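Local coordinates for methyltransferase-like protein 5 (Pyrococcus horikoshii, PDB 1WY7) that probably acts as an S-adenosylmethionine-dependent methyltransferase, perhaps on RNA, and binds S-adenosyl-L-homocysteine, at residues A[35-40]-A[173-178]. Residues are numbered along the deposited sequence; the frame is centred on the assembly and turned at random.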
loop_
_atom_site.group_PDB
_atom_site.type_symbol
_atom_site.label_atom_id
_atom_site.label_comp_id
_atom_site.label_asym_id
_atom_site.label_seq_id
_atom_site.Cartn_x
_atom_site.Cartn_y
_atom_site.Cartn_z
ATOM N N ALA A 35 -3.403 4.156 -6.778
ATOM C CA ALA A 35 -3.959 2.930 -6.210
ATOM C C ALA A 35 -4.424 1.990 -7.318
ATOM O O ALA A 35 -4.163 0.780 -7.273
ATOM C CB ALA A 35 -5.119 3.268 -5.302
ATOM N N SER A 36 -5.132 2.554 -8.300
ATOM C CA SER A 36 -5.633 1.807 -9.460
ATOM C C SER A 36 -4.489 1.168 -10.224
ATOM O O SER A 36 -4.577 0.014 -10.610
ATOM C CB SER A 36 -6.370 2.724 -10.449
ATOM O OG SER A 36 -7.561 3.206 -9.879
ATOM N N GLU A 37 -3.430 1.933 -10.472
ATOM C CA GLU A 37 -2.266 1.426 -11.194
ATOM C C GLU A 37 -1.646 0.229 -10.488
ATOM O O GLU A 37 -1.412 -0.820 -11.091
ATOM C CB GLU A 37 -1.190 2.506 -11.313
ATOM C CG GLU A 37 -1.478 3.600 -12.328
ATOM C CD GLU A 37 -1.295 3.152 -13.784
ATOM O OE1 GLU A 37 -1.365 4.028 -14.669
ATOM O OE2 GLU A 37 -1.082 1.947 -14.056
ATOM N N LEU A 38 -1.372 0.393 -9.201
ATOM C CA LEU A 38 -0.743 -0.675 -8.443
ATOM C C LEU A 38 -1.604 -1.931 -8.448
ATOM O O LEU A 38 -1.102 -3.019 -8.718
ATOM C CB LEU A 38 -0.464 -0.209 -6.999
ATOM C CG LEU A 38 0.148 -1.224 -6.016
ATOM C CD1 LEU A 38 0.754 -0.494 -4.812
ATOM C CD2 LEU A 38 -0.923 -2.223 -5.564
ATOM N N LEU A 39 -2.896 -1.767 -8.152
ATOM C CA LEU A 39 -3.833 -2.888 -8.088
ATOM C C LEU A 39 -4.087 -3.575 -9.425
ATOM O O LEU A 39 -4.151 -4.801 -9.495
ATOM C CB LEU A 39 -5.163 -2.419 -7.490
ATOM C CG LEU A 39 -5.154 -2.107 -5.991
ATOM C CD1 LEU A 39 -6.386 -1.308 -5.624
ATOM C CD2 LEU A 39 -5.106 -3.405 -5.204
ATOM N N TRP A 40 -4.239 -2.789 -10.485
ATOM C CA TRP A 40 -4.485 -3.375 -11.791
ATOM C C TRP A 40 -3.276 -4.184 -12.218
ATOM O O TRP A 40 -3.413 -5.277 -12.746
ATOM C CB TRP A 40 -4.774 -2.300 -12.831
ATOM C CG TRP A 40 -5.491 -2.885 -13.980
ATOM C CD1 TRP A 40 -4.972 -3.204 -15.203
ATOM C CD2 TRP A 40 -6.852 -3.329 -13.987
ATOM N NE1 TRP A 40 -5.928 -3.828 -15.972
ATOM C CE2 TRP A 40 -7.092 -3.918 -15.250
ATOM C CE3 TRP A 40 -7.892 -3.290 -13.046
ATOM C CZ2 TRP A 40 -8.329 -4.465 -15.597
ATOM C CZ3 TRP A 40 -9.123 -3.832 -13.387
ATOM C CH2 TRP A 40 -9.331 -4.413 -14.655
ATOM N N LEU A 173 6.446 1.249 -12.262
ATOM C CA LEU A 173 5.644 2.181 -13.035
ATOM C C LEU A 173 5.761 3.542 -12.382
ATOM O O LEU A 173 5.675 3.665 -11.157
ATOM C CB LEU A 173 4.174 1.749 -13.067
ATOM C CG LEU A 173 3.813 0.287 -13.376
ATOM C CD1 LEU A 173 2.382 0.262 -13.881
ATOM C CD2 LEU A 173 4.748 -0.337 -14.403
ATOM N N THR A 174 5.952 4.570 -13.196
ATOM C CA THR A 174 6.083 5.913 -12.664
ATOM C C THR A 174 4.871 6.778 -13.009
ATOM O O THR A 174 4.451 6.845 -14.170
ATOM C CB THR A 174 7.369 6.566 -13.187
ATOM O OG1 THR A 174 8.468 5.668 -12.972
ATOM C CG2 THR A 174 7.644 7.876 -12.463
ATOM N N THR A 175 4.295 7.409 -11.985
ATOM C CA THR A 175 3.130 8.284 -12.138
ATOM C C THR A 175 3.179 9.456 -11.178
ATOM O O THR A 175 3.875 9.427 -10.165
ATOM C CB THR A 175 1.779 7.583 -11.843
ATOM O OG1 THR A 175 1.982 6.540 -10.885
ATOM C CG2 THR A 175 1.149 7.039 -13.112
ATOM N N LYS A 176 2.406 10.484 -11.502
ATOM C CA LYS A 176 2.323 11.677 -10.677
ATOM C C LYS A 176 1.022 11.601 -9.904
ATOM O O LYS A 176 -0.028 11.302 -10.474
ATOM C CB LYS A 176 2.308 12.928 -11.558
ATOM C CG LYS A 176 3.207 12.816 -12.779
ATOM C CD LYS A 176 3.307 14.120 -13.562
ATOM C CE LYS A 176 4.282 15.083 -12.906
ATOM N NZ LYS A 176 4.555 16.268 -13.764
ATOM N N ILE A 177 1.081 11.846 -8.604
ATOM C CA ILE A 177 -0.135 11.825 -7.805
ATOM C C ILE A 177 -0.350 13.207 -7.230
ATOM O O ILE A 177 0.557 14.037 -7.226
ATOM C CB ILE A 177 -0.055 10.815 -6.639
ATOM C CG1 ILE A 177 1.078 11.198 -5.675
ATOM C CG2 ILE A 177 0.136 9.403 -7.197
ATOM C CD1 ILE A 177 1.138 10.322 -4.430
ATOM N N GLU A 178 -1.558 13.457 -6.753
ATOM C CA GLU A 178 -1.870 14.738 -6.156
ATOM C C GLU A 178 -2.473 14.496 -4.791
ATOM O O GLU A 178 -3.516 13.858 -4.666
ATOM C CB GLU A 178 -2.848 15.510 -7.045
ATOM C CG GLU A 178 -2.302 15.763 -8.436
ATOM C CD GLU A 178 -3.223 16.606 -9.287
ATOM O OE1 GLU A 178 -4.379 16.190 -9.516
ATOM O OE2 GLU A 178 -2.784 17.688 -9.731
#
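Glu37, on helix 32-44, meets Leu173 and Thr175 of the edge strand 167-179. Its carboxylate does the touching, with one oxygen turned to each residue. Glu37 OE2 lies 3.9 Å from Leu173 CD1, and Glu37 OE1 lies 4.2 Å from Thr175 CG2. Both are loose van der Waals contacts between a carboxylate oxygen and a methyl group. The hydroxyl of Thr175 takes no part in holding the acid: its OG1 is 5.6 Å from Glu37 OE1.

All three residues send their CB toward the opposite segment. The Glu37 chain is bent at chi2 (-75°). The bend leaves the carboxylate short of full extension, with OE2 nearest Leu173 CD1 and OE1 nearest Thr175 CG2. The side chains of Glu37 and Leu173 pass each other at a slant, and only the CD1 branch of Leu173 comes close. Leu173 CD2 is turned aside, 6.3 Å from Glu37 OE2. Thr175 is two residues along, so its side chain is on the same face of the strand as that of Leu173.

The contact is small, with 126 Å² buried in total, and the three residues are partly exposed. Glu37 also touches Arg4 and Ile197. The latter lies on strand 191-202, whose backbone pairs with that of Leu173 and Thr175. Further along, Ile177 packs on Asn33 and Ala34, and the Asn33 side-chain amide donates to Lys176 O, which ties the start of the helix to the same strand.

The bound S-adenosyl-L-homocysteine is about 13 Å from the Glu37 side chain, so this is structural packing. It joins a helix to the edge strand 167-179, next to the single antiparallel strand 191-202, of the seven-stranded sheet, with strand order 3-2-1-4-5-7-6, the hallmark of the Rossmann-like class I methyltransferase fold.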